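Local structure of bifunctional protein PutA (Bdellovibrio bacteriovorus, 5UR2) at residues B[299-304]-B[350-355]; B[752-757]-B[905-910]; B[598-603]-B[936-941]. The protein probably converts L-proline to L-glutamate in two steps, joining a flavin-dependent proline dehydrogenase and an NAD(+)-dependent L-glutamate gamma-semialdehyde dehydrogenase in one chain. All coordinates share one frame; numbering follows the deposited sequence.

From the N terminus, the chain first closes contact 1, where the fifth and sixth strands of the proline dehydrogenase barrel, 299-304 and 350-355, pair beside the modified flavin. It is complete before the other two contacts open. Helix segment 598-603 then opens contact 3, and strand segment 752-757 opens contact 2. The latter closes first, at 905-910, so it is nested inside the much longer loop that 936-941 closes against the helix. Both belong to the aldehyde dehydrogenase part, their centres about 26 Å apart: contact 2 joins two strands of a sheet, while contact 3 ties a later loop to helix 587-611.

Contact 1: B[299-304]-B[350-355]; sequences VRLVKG and PAFASH. With P5F (N-propargylglycine-modified flavin adenine dinucleotide), chain F.
V299, L301, A351 and A353 form the ladder that joins two parallel strands, whose short axes differ by 27°. V299 O accepts A351 N at 2.8 Å, A351 O receives L301 N, and L301 O takes the amide of A353. This part is tightly packed. On the helix-facing side, L301 CD2 meets the F352 ring at its edge, 4.1 Å from CE1. On the flavin side, V302 CG1 touches A353 CB at 3.7 Å, and the same alanine methyl rests near methyl C8M of the flavin. R300 passes A353 CB with its CG and bends at chi3 (-65°), and its guanidinium lies obliquely beside the isoalloxazine, NH1 3.7 Å from C6, while D239 and S196 bind its nitrogens.

Beyond V302 and A353 the direct pairing ends and the contact becomes looser, though still buried. Water 1 accepts from K303 N and lies 2.8 Å from A353 O, standing between the separating backbones. The two ends grip the cofactor instead of each other. K303 is extended beyond CG, which carries NZ to 2.8 Å from phosphate oxygen O1A, with a weak bond to O1P; D331 is a second partner of this charge. S354 OG donates to O1P at 2.6 Å. Phosphate oxygen O2P receives both H355 N and H355 ND1, the latter bond with an angle of 151° at hydrogen, and lies in the plane of the imidazole at its edge. G304 O accepts ribose hydroxyl O2B.

These are the fifth and sixth strands of the TIM barrel, whose C-terminal ends hold the flavin. Strand 268-273 flanks the fifth and strand 379-382 the sixth, while helix 327-343, from the connection between them, packs Y334 and A338 on F352.

Contact 2: B[752-757]-B[905-910]; sequences AVIIDN and GGVFSR
A parallel strand pair in the aldehyde dehydrogenase part joins A752-I755 to G905-F908, their short axes only 16° apart. Four backbone bonds link them: A752 O accepts G906 N, G906 O takes I754 N at 2.7 Å, I754 O receives F908 N at 2.9 Å, and F908 O binds D756 N just past the strand end. The alpha carbons of I754 and V907 come within 4.5 Å, and V907 CG2 reaches I754 CB on their shared face of the sheet.

The other face carries V753, I755 and F908. V753 CG1 lies in the plane of the F908 ring at its edge, 3.7 Å from CD1, whereas I755 runs alongside the phenylalanine and brings CD1 to 4.0 Å from the same ring atom. Helix 761-773 packs against this face; with strands 751-755 and 783-789 it forms a beta-alpha-beta crossover, and strand 901-908 pairs along the other edge of 751-755.

At the C-terminal ends the joint turns polar. With CG of D756 anti to its N (chi1 -157°), the carboxylate reaches across to the loop that follows the neighbouring strand, and S909 OG donates to the anti lone pair of OD2 at 2.7 Å. N914 ND2 also binds OD2, while OD1 is met by N757 N from above the carboxylate plane. S909 OG in turn accepts the amide of S911, an ST turn leading into helix 912-921.

Contact 3: B[598-603]-B[936-941]; sequences IDFCRY and AMVDRH
The alpha carbons of D599 and V938, 6.2 Å apart, are the nearest pair between a helix and a loop without regular structure. The loop bends sharply here: R940 N returns to V938 O around D939, whose positive phi of 73° and psi of -46° make a classic gamma turn, and H941 N binds M937 O.

V938 carries the apolar part of the contact, its two methyls divided between two rings. CG2 sits over one face of F600, 3.5 Å from CE1, and also touches D599 CB. CG1, anti to N at chi1 173°, lies obliquely near the Y603 ring, 3.5 Å from both CB and CG. D939 meets the far part of that ring, its OD1 near the plane at the edge and 3.7 Å from CE1.

Polar links between the segments run through water. Water 2 donates to D599 OD2 at 2.7 Å and accepts V938 N at 2.8 Å; E468 N holds OD1 of this aspartate. Water 3 donates to D939 OD1 and hydrogen-bonds Y603 OH at 2.7 Å. N467 reinforces the joint through its side chain, whose ND2 serves both D599 OD2 and V938 O.

R940 O and H941 NE2 bind S625 and E623 of the second subunit, and R940 NH1 reaches Q316 O in the proline dehydrogenase part. The contact joins the loop between strands 926-929 and 946-947 to helix 587-611 of the aldehyde dehydrogenase fold, with the F600 side chain about 8 Å from that of E746, a predicted active-site residue.

Contact 1: B[299-304]-B[350-355]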
loop_
_atom_site.group_PDB
_atom_site.type_symbol
_atom_site.label_atom_id
_atom_site.label_comp_id
_atom_site.label_asym_id
_atom_site.label_seq_id
_atom_site.Cartn_x
_atom_site.Cartn_y
_atom_site.Cartn_z
ATOM N N VAL B 299 0.619 41.429 -40.579
ATOM C CA VAL B 299 0.332 40.455 -39.537
ATOM C C VAL B 299 -0.774 39.536 -40.035
ATOM O O VAL B 299 -1.873 39.998 -40.367
ATOM C CB VAL B 299 -0.083 41.120 -38.219
ATOM C CG1 VAL B 299 -0.520 40.055 -37.227
ATOM C CG2 VAL B 299 1.063 41.905 -37.654
ATOM N N ARG B 300 -0.489 38.241 -40.117
ATOM C CA ARG B 300 -1.536 37.268 -40.423
ATOM C C ARG B 300 -2.129 36.802 -39.102
ATOM O O ARG B 300 -1.482 36.069 -38.345
ATOM C CB ARG B 300 -1.001 36.081 -41.219
ATOM C CG ARG B 300 -2.062 35.020 -41.462
ATOM C CD ARG B 300 -1.449 33.707 -41.866
ATOM N NE ARG B 300 -0.760 33.782 -43.151
ATOM C CZ ARG B 300 0.133 32.882 -43.549
ATOM N NH1 ARG B 300 0.442 31.860 -42.744
ATOM N NH2 ARG B 300 0.721 33.008 -44.729
ATOM N N LEU B 301 -3.350 37.228 -38.816
ATOM C CA LEU B 301 -3.963 36.946 -37.527
ATOM C C LEU B 301 -4.718 35.622 -37.631
ATOM O O LEU B 301 -5.621 35.481 -38.464
ATOM C CB LEU B 301 -4.880 38.096 -37.122
ATOM C CG LEU B 301 -5.472 38.068 -35.716
ATOM C CD1 LEU B 301 -4.392 38.142 -34.631
ATOM C CD2 LEU B 301 -6.487 39.203 -35.567
ATOM N N VAL B 302 -4.296 34.632 -36.840
ATOM C CA VAL B 302 -4.940 33.327 -36.788
ATOM C C VAL B 302 -5.425 33.116 -35.362
ATOM O O VAL B 302 -5.159 33.921 -34.477
ATOM C CB VAL B 302 -3.999 32.179 -37.222
ATOM C CG1 VAL B 302 -3.315 32.504 -38.536
ATOM C CG2 VAL B 302 -2.941 31.893 -36.147
ATOM N N LYS B 303 -6.139 32.015 -35.136
ATOM C CA LYS B 303 -6.446 31.674 -33.749
ATOM C C LYS B 303 -5.329 30.835 -33.125
ATOM O O LYS B 303 -4.746 31.247 -32.119
ATOM C CB LYS B 303 -7.820 31.006 -33.645
ATOM C CG LYS B 303 -8.879 32.064 -33.882
ATOM C CD LYS B 303 -10.288 31.592 -33.847
ATOM C CE LYS B 303 -11.185 32.721 -34.381
ATOM N NZ LYS B 303 -12.593 32.316 -34.537
ATOM N N GLY B 304 -4.972 29.707 -33.741
ATOM C CA GLY B 304 -3.849 28.911 -33.258
ATOM C C GLY B 304 -3.999 27.421 -33.504
ATOM O O GLY B 304 -5.095 26.876 -33.359
ATOM N N PRO B 350 -3.216 44.060 -41.434
ATOM C CA PRO B 350 -3.762 42.771 -41.006
ATOM C C PRO B 350 -4.247 41.944 -42.185
ATOM O O PRO B 350 -4.764 42.468 -43.178
ATOM C CB PRO B 350 -4.937 43.171 -40.113
ATOM C CG PRO B 350 -5.419 44.461 -40.749
ATOM C CD PRO B 350 -4.184 45.160 -41.258
ATOM N N ALA B 351 -4.067 40.634 -42.061
ATOM C CA ALA B 351 -4.761 39.663 -42.886
ATOM C C ALA B 351 -5.482 38.715 -41.939
ATOM O O ALA B 351 -4.897 38.274 -40.950
ATOM C CB ALA B 351 -3.788 38.924 -43.813
ATOM N N PHE B 352 -6.759 38.425 -42.221
ATOM C CA PHE B 352 -7.619 37.697 -41.290
ATOM C C PHE B 352 -7.773 36.253 -41.753
ATOM O O PHE B 352 -8.451 35.977 -42.747
ATOM C CB PHE B 352 -8.973 38.392 -41.150
ATOM C CG PHE B 352 -8.868 39.751 -40.542
ATOM C CD1 PHE B 352 -8.195 39.923 -39.346
ATOM C CD2 PHE B 352 -9.395 40.858 -41.176
ATOM C CE1 PHE B 352 -8.063 41.170 -38.783
ATOM C CE2 PHE B 352 -9.273 42.123 -40.613
ATOM C CZ PHE B 352 -8.606 42.280 -39.415
ATOM N N ALA B 353 -7.126 35.338 -41.037
ATOM C CA ALA B 353 -7.167 33.918 -41.358
ATOM C C ALA B 353 -8.198 33.258 -40.457
ATOM O O ALA B 353 -7.977 33.137 -39.251
ATOM C CB ALA B 353 -5.792 33.284 -41.170
ATOM N N SER B 354 -9.336 32.865 -41.027
ATOM C CA SER B 354 -10.384 32.217 -40.249
ATOM C C SER B 354 -11.455 31.685 -41.187
ATOM O O SER B 354 -11.772 32.319 -42.196
ATOM C CB SER B 354 -11.032 33.177 -39.246
ATOM O OG SER B 354 -12.035 32.498 -38.507
ATOM N N HIS B 355 -12.043 30.542 -40.819
ATOM C CA HIS B 355 -13.206 29.996 -41.516
ATOM C C HIS B 355 -14.525 30.288 -40.794
ATOM O O HIS B 355 -15.580 29.803 -41.221
ATOM C CB HIS B 355 -13.051 28.487 -41.719
ATOM C CG HIS B 355 -11.717 28.083 -42.262
ATOM N ND1 HIS B 355 -10.639 27.794 -41.453
ATOM C CD2 HIS B 355 -11.274 27.959 -43.537
ATOM C CE1 HIS B 355 -9.597 27.484 -42.206
ATOM N NE2 HIS B 355 -9.955 27.580 -43.474
HETATM P PA P5F F . -12.789 28.453 -35.151
HETATM O O1A P5F F . -13.676 29.741 -35.066
HETATM O O2A P5F F . -13.449 27.173 -35.009
HETATM O O5B P5F F . -11.731 28.336 -34.088
HETATM C C5B P5F F . -11.059 27.137 -33.720
HETATM C C4B P5F F . -9.835 27.510 -32.870
HETATM O O4B P5F F . -10.160 27.935 -31.568
HETATM C C3B P5F F . -8.807 26.437 -32.655
HETATM O O3B P5F F . -7.997 26.249 -33.752
HETATM C C2B P5F F . -8.062 26.939 -31.484
HETATM O O2B P5F F . -7.135 27.882 -31.902
HETATM C C1B P5F F . -9.119 27.616 -30.687
HETATM N N9A P5F F . -9.670 26.813 -29.626
HETATM C C8A P5F F . -10.287 25.573 -29.725
HETATM N N7A P5F F . -10.674 25.191 -28.502
HETATM C C5A P5F F . -10.339 26.170 -27.565
HETATM C C6A P5F F . -10.471 26.305 -26.184
HETATM N N6A P5F F . -11.106 25.279 -25.405
HETATM N N1A P5F F . -10.005 27.401 -25.557
HETATM C C2A P5F F . -9.405 28.395 -26.246
HETATM N N3A P5F F . -9.234 28.280 -27.595
HETATM C C4A P5F F . -9.682 27.214 -28.272
HETATM N N1 P5F F . -2.116 28.390 -36.760
HETATM C C2 P5F F . -0.891 28.669 -36.050
HETATM O O2 P5F F . -0.863 28.452 -34.691
HETATM N N3 P5F F . 0.264 29.167 -36.735
HETATM C C4 P5F F . 0.265 29.405 -38.132
HETATM O O4 P5F F . 1.430 29.893 -38.738
HETATM C C4X P5F F . -1.024 29.103 -38.885
HETATM N N5 P5F F . -1.097 29.180 -40.343
HETATM C C5X P5F F . -2.452 29.304 -40.915
HETATM C C6 P5F F . -2.637 29.927 -42.262
HETATM C C7 P5F F . -3.943 30.126 -42.777
HETATM C C7M P5F F . -4.115 30.758 -44.140
HETATM C C8 P5F F . -5.087 29.738 -42.016
HETATM C C8M P5F F . -6.490 29.938 -42.529
HETATM C C9 P5F F . -4.921 29.151 -40.739
HETATM C C9A P5F F . -3.552 28.935 -40.193
HETATM N N10 P5F F . -3.385 28.347 -38.861
HETATM C C10 P5F F . -2.143 28.617 -38.192
HETATM C "C1'" P5F F . -4.488 27.673 -38.134
HETATM C "C2'" P5F F . -5.397 28.660 -37.401
HETATM O "O2'" P5F F . -4.688 29.219 -36.362
HETATM C "C3'" P5F F . -6.697 28.061 -36.860
HETATM O "O3'" P5F F . -6.379 27.094 -35.931
HETATM C "C4'" P5F F . -7.595 27.418 -37.907
HETATM O "O4'" P5F F . -7.366 28.077 -39.104
HETATM C "C5'" P5F F . -9.088 27.333 -37.534
HETATM O "O5'" P5F F . -9.579 28.480 -36.869
HETATM P P P5F F . -11.020 29.176 -37.134
HETATM O O1P P5F F . -11.150 30.725 -36.871
HETATM O O2P P5F F . -11.320 28.649 -38.587
HETATM O O3P P5F F . -12.061 28.134 -36.409
HETATM C C21 P5F F . 0.507 27.155 -40.758
HETATM C C22 P5F F . -0.260 28.259 -40.621
HETATM C C23 P5F F . 1.936 27.098 -40.191
HETATM O O HOH W 1 -8.140 31.196 -37.254
#

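Contact 2: B[752-757]-B[905-910]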
loop_
_atom_site.group_PDB
_atom_site.type_symbol
_atom_site.label_atom_id
_atom_site.label_comp_id
_atom_site.label_asym_id
_atom_site.label_seq_id
_atom_site.Cartn_x
_atom_site.Cartn_y
_atom_site.Cartn_z
ATOM N N ALA B 752 18.470 -0.859 -24.094
ATOM C CA ALA B 752 18.226 -0.870 -25.525
ATOM C C ALA B 752 16.942 -0.114 -25.855
ATOM O O ALA B 752 16.000 -0.071 -25.060
ATOM C CB ALA B 752 18.142 -2.306 -26.053
ATOM N N VAL B 753 16.929 0.506 -27.031
ATOM C CA VAL B 753 15.717 1.026 -27.649
ATOM C C VAL B 753 15.482 0.233 -28.932
ATOM O O VAL B 753 16.393 0.093 -29.759
ATOM C CB VAL B 753 15.832 2.535 -27.935
ATOM C CG1 VAL B 753 14.547 3.048 -28.600
ATOM C CG2 VAL B 753 16.099 3.295 -26.643
ATOM N N ILE B 754 14.278 -0.309 -29.089
ATOM C CA ILE B 754 13.926 -1.073 -30.282
ATOM C C ILE B 754 13.208 -0.146 -31.250
ATOM O O ILE B 754 12.291 0.586 -30.855
ATOM C CB ILE B 754 13.043 -2.284 -29.941
ATOM C CG1 ILE B 754 13.753 -3.212 -28.962
ATOM C CG2 ILE B 754 12.697 -3.053 -31.233
ATOM C CD1 ILE B 754 12.860 -4.315 -28.442
ATOM N N ILE B 755 13.618 -0.171 -32.512
ATOM C CA ILE B 755 13.002 0.631 -33.562
ATOM C C ILE B 755 12.226 -0.305 -34.477
ATOM O O ILE B 755 12.821 -1.054 -35.261
ATOM C CB ILE B 755 14.038 1.424 -34.363
ATOM C CG1 ILE B 755 14.952 2.218 -33.432
ATOM C CG2 ILE B 755 13.329 2.300 -35.374
ATOM C CD1 ILE B 755 14.231 3.203 -32.557
ATOM N N ASP B 756 10.898 -0.269 -34.382
ATOM C CA ASP B 756 10.054 -1.051 -35.270
ATOM C C ASP B 756 10.075 -0.458 -36.679
ATOM O O ASP B 756 10.455 0.694 -36.891
ATOM C CB ASP B 756 8.616 -1.084 -34.756
ATOM C CG ASP B 756 7.834 -2.275 -35.273
ATOM O OD1 ASP B 756 8.376 -3.029 -36.121
ATOM O OD2 ASP B 756 6.667 -2.435 -34.850
ATOM N N ASN B 757 9.655 -1.269 -37.650
ATOM C CA ASN B 757 9.686 -0.837 -39.046
ATOM C C ASN B 757 8.779 0.363 -39.309
ATOM O O ASN B 757 9.047 1.150 -40.225
ATOM C CB ASN B 757 9.291 -1.996 -39.946
ATOM C CG ASN B 757 10.397 -3.006 -40.079
ATOM O OD1 ASN B 757 11.578 -2.649 -40.163
ATOM N ND2 ASN B 757 10.031 -4.280 -40.069
ATOM N N GLY B 905 14.338 0.179 -20.826
ATOM C CA GLY B 905 14.187 -0.312 -22.185
ATOM C C GLY B 905 13.013 0.380 -22.840
ATOM O O GLY B 905 12.130 0.915 -22.165
ATOM N N GLY B 906 13.024 0.391 -24.168
ATOM C CA GLY B 906 11.976 1.095 -24.888
ATOM C C GLY B 906 11.791 0.627 -26.316
ATOM O O GLY B 906 12.667 -0.014 -26.910
ATOM N N VAL B 907 10.638 0.989 -26.873
ATOM C CA VAL B 907 10.300 0.697 -28.260
ATOM C C VAL B 907 9.627 1.912 -28.885
ATOM O O VAL B 907 8.791 2.574 -28.258
ATOM C CB VAL B 907 9.390 -0.546 -28.374
ATOM C CG1 VAL B 907 8.087 -0.336 -27.602
ATOM C CG2 VAL B 907 9.128 -0.883 -29.827
ATOM N N PHE B 908 9.972 2.182 -30.136
ATOM C CA PHE B 908 9.217 3.095 -30.981
ATOM C C PHE B 908 8.467 2.251 -31.999
ATOM O O PHE B 908 9.080 1.541 -32.800
ATOM C CB PHE B 908 10.126 4.115 -31.671
ATOM C CG PHE B 908 10.613 5.193 -30.748
ATOM C CD1 PHE B 908 11.748 5.001 -29.973
ATOM C CD2 PHE B 908 9.920 6.389 -30.624
ATOM C CE1 PHE B 908 12.190 6.000 -29.094
ATOM C CE2 PHE B 908 10.353 7.385 -29.749
ATOM C CZ PHE B 908 11.494 7.192 -28.984
ATOM N N SER B 909 7.144 2.303 -31.941
ATOM C CA SER B 909 6.340 1.466 -32.805
ATOM C C SER B 909 4.955 2.068 -32.899
ATOM O O SER B 909 4.479 2.724 -31.966
ATOM C CB SER B 909 6.253 0.026 -32.287
ATOM O OG SER B 909 5.393 -0.749 -33.112
ATOM N N ARG B 910 4.310 1.836 -34.030
ATOM C CA ARG B 910 2.925 2.242 -34.194
ATOM C C ARG B 910 2.056 1.046 -34.543
ATOM O O ARG B 910 1.033 1.173 -35.212
ATOM C CB ARG B 910 2.820 3.372 -35.216
ATOM C CG ARG B 910 3.423 4.650 -34.627
ATOM C CD ARG B 910 3.381 5.822 -35.560
ATOM N NE ARG B 910 4.304 5.660 -36.671
ATOM C CZ ARG B 910 4.408 6.530 -37.671
ATOM N NH1 ARG B 910 3.641 7.615 -37.677
ATOM N NH2 ARG B 910 5.266 6.314 -38.663
#

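Contact 3: B[598-603]-B[936-941]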
loop_
_atom_site.group_PDB
_atom_site.type_symbol
_atom_site.label_atom_id
_atom_site.label_comp_id
_atom_site.label_asym_id
_atom_site.label_seq_id
_atom_site.Cartn_x
_atom_site.Cartn_y
_atom_site.Cartn_z
ATOM N N ILE B 598 14.401 18.084 -5.027
ATOM C CA ILE B 598 13.233 18.652 -4.364
ATOM C C ILE B 598 12.087 17.648 -4.368
ATOM O O ILE B 598 11.393 17.465 -3.359
ATOM C CB ILE B 598 12.849 19.969 -5.053
ATOM C CG1 ILE B 598 13.943 20.998 -4.789
ATOM C CG2 ILE B 598 11.442 20.488 -4.600
ATOM C CD1 ILE B 598 13.887 22.215 -5.726
ATOM N N ASP B 599 11.899 16.959 -5.493
ATOM C CA ASP B 599 10.818 15.988 -5.613
ATOM C C ASP B 599 10.963 14.860 -4.598
ATOM O O ASP B 599 9.970 14.439 -3.999
ATOM C CB ASP B 599 10.761 15.415 -7.037
ATOM C CG ASP B 599 10.174 16.391 -8.056
ATOM O OD1 ASP B 599 9.558 17.414 -7.646
ATOM O OD2 ASP B 599 10.303 16.108 -9.284
ATOM N N PHE B 600 12.183 14.330 -4.427
ATOM C CA PHE B 600 12.412 13.275 -3.431
ATOM C C PHE B 600 12.008 13.746 -2.037
ATOM O O PHE B 600 11.299 13.039 -1.303
ATOM C CB PHE B 600 13.887 12.841 -3.440
ATOM C CG PHE B 600 14.249 11.861 -4.541
ATOM C CD1 PHE B 600 13.426 10.772 -4.835
ATOM C CD2 PHE B 600 15.429 12.016 -5.258
ATOM C CE1 PHE B 600 13.759 9.862 -5.840
ATOM C CE2 PHE B 600 15.786 11.106 -6.282
ATOM C CZ PHE B 600 14.938 10.031 -6.566
ATOM N N CYS B 601 12.458 14.946 -1.661
ATOM C CA CYS B 601 12.090 15.552 -0.389
ATOM C C CYS B 601 10.583 15.560 -0.194
ATOM O O CYS B 601 10.058 15.051 0.806
ATOM C CB CYS B 601 12.617 16.986 -0.327
ATOM S SG CYS B 601 14.387 17.138 -0.141
ATOM N N ARG B 602 9.868 16.160 -1.144
ATOM C CA ARG B 602 8.432 16.322 -0.954
ATOM C C ARG B 602 7.709 14.983 -1.014
ATOM O O ARG B 602 6.778 14.747 -0.242
ATOM C CB ARG B 602 7.871 17.292 -1.999
ATOM C CG ARG B 602 8.559 18.634 -1.953
ATOM C CD ARG B 602 7.549 19.723 -2.182
ATOM N NE ARG B 602 8.178 21.026 -2.352
ATOM C CZ ARG B 602 8.534 21.832 -1.359
ATOM N NH1 ARG B 602 8.360 21.472 -0.090
ATOM N NH2 ARG B 602 9.074 23.012 -1.638
ATOM N N TYR B 603 8.137 14.088 -1.911
ATOM C CA TYR B 603 7.457 12.802 -2.052
ATOM C C TYR B 603 7.657 11.928 -0.817
ATOM O O TYR B 603 6.701 11.341 -0.299
ATOM C CB TYR B 603 7.949 12.091 -3.302
ATOM C CG TYR B 603 7.255 10.781 -3.619
ATOM C CD1 TYR B 603 6.135 10.747 -4.452
ATOM C CD2 TYR B 603 7.737 9.571 -3.114
ATOM C CE1 TYR B 603 5.497 9.525 -4.777
ATOM C CE2 TYR B 603 7.114 8.361 -3.420
ATOM C CZ TYR B 603 5.998 8.340 -4.254
ATOM O OH TYR B 603 5.394 7.143 -4.556
ATOM N N ALA B 936 13.552 9.659 -15.862
ATOM C CA ALA B 936 12.529 9.191 -14.931
ATOM C C ALA B 936 12.300 10.230 -13.840
ATOM O O ALA B 936 13.249 10.765 -13.270
ATOM C CB ALA B 936 12.941 7.851 -14.297
ATOM N N MET B 937 11.039 10.518 -13.550
ATOM C CA MET B 937 10.687 11.498 -12.530
ATOM C C MET B 937 9.987 10.823 -11.357
ATOM O O MET B 937 9.259 9.840 -11.525
ATOM C CB MET B 937 9.783 12.588 -13.099
ATOM C CG MET B 937 10.400 13.339 -14.285
ATOM S SD MET B 937 9.259 14.583 -14.909
ATOM C CE MET B 937 9.318 15.834 -13.615
ATOM N N VAL B 938 10.215 11.375 -10.165
ATOM C CA VAL B 938 9.518 10.908 -8.977
ATOM C C VAL B 938 8.020 10.849 -9.239
ATOM O O VAL B 938 7.451 11.741 -9.880
ATOM C CB VAL B 938 9.835 11.839 -7.800
ATOM C CG1 VAL B 938 8.964 11.473 -6.573
ATOM C CG2 VAL B 938 11.335 11.773 -7.492
ATOM N N ASP B 939 7.390 9.773 -8.753
ATOM C CA ASP B 939 5.955 9.511 -8.827
ATOM C C ASP B 939 5.521 9.128 -10.242
ATOM O O ASP B 939 4.789 8.153 -10.418
ATOM C CB ASP B 939 5.159 10.718 -8.282
ATOM C CG ASP B 939 3.650 10.487 -8.279
ATOM O OD1 ASP B 939 3.177 9.529 -7.615
ATOM O OD2 ASP B 939 2.927 11.298 -8.915
ATOM N N ARG B 940 5.986 9.860 -11.256
ATOM C CA ARG B 940 5.599 9.564 -12.636
ATOM C C ARG B 940 6.218 8.267 -13.147
ATOM O O ARG B 940 5.551 7.504 -13.854
ATOM C CB ARG B 940 5.995 10.719 -13.557
ATOM C CG ARG B 940 5.425 12.060 -13.171
ATOM C CD ARG B 940 5.662 13.078 -14.258
ATOM N NE ARG B 940 5.332 14.403 -13.774
ATOM C CZ ARG B 940 5.372 15.514 -14.508
ATOM N NH1 ARG B 940 5.736 15.481 -15.788
ATOM N NH2 ARG B 940 5.051 16.668 -13.947
ATOM N N HIS B 941 7.497 8.014 -12.853
ATOM C CA HIS B 941 8.200 6.833 -13.371
ATOM C C HIS B 941 9.085 6.234 -12.280
ATOM O O HIS B 941 10.319 6.352 -12.322
ATOM C CB HIS B 941 9.045 7.190 -14.601
ATOM C CG HIS B 941 8.488 8.309 -15.415
ATOM N ND1 HIS B 941 8.964 9.598 -15.325
ATOM C CD2 HIS B 941 7.523 8.327 -16.366
ATOM C CE1 HIS B 941 8.295 10.370 -16.166
ATOM N NE2 HIS B 941 7.413 9.624 -16.809
HETATM O O HOH W 2 11.498 13.809 -10.175
HETATM O O HOH W 3 3.722 6.939 -6.651
#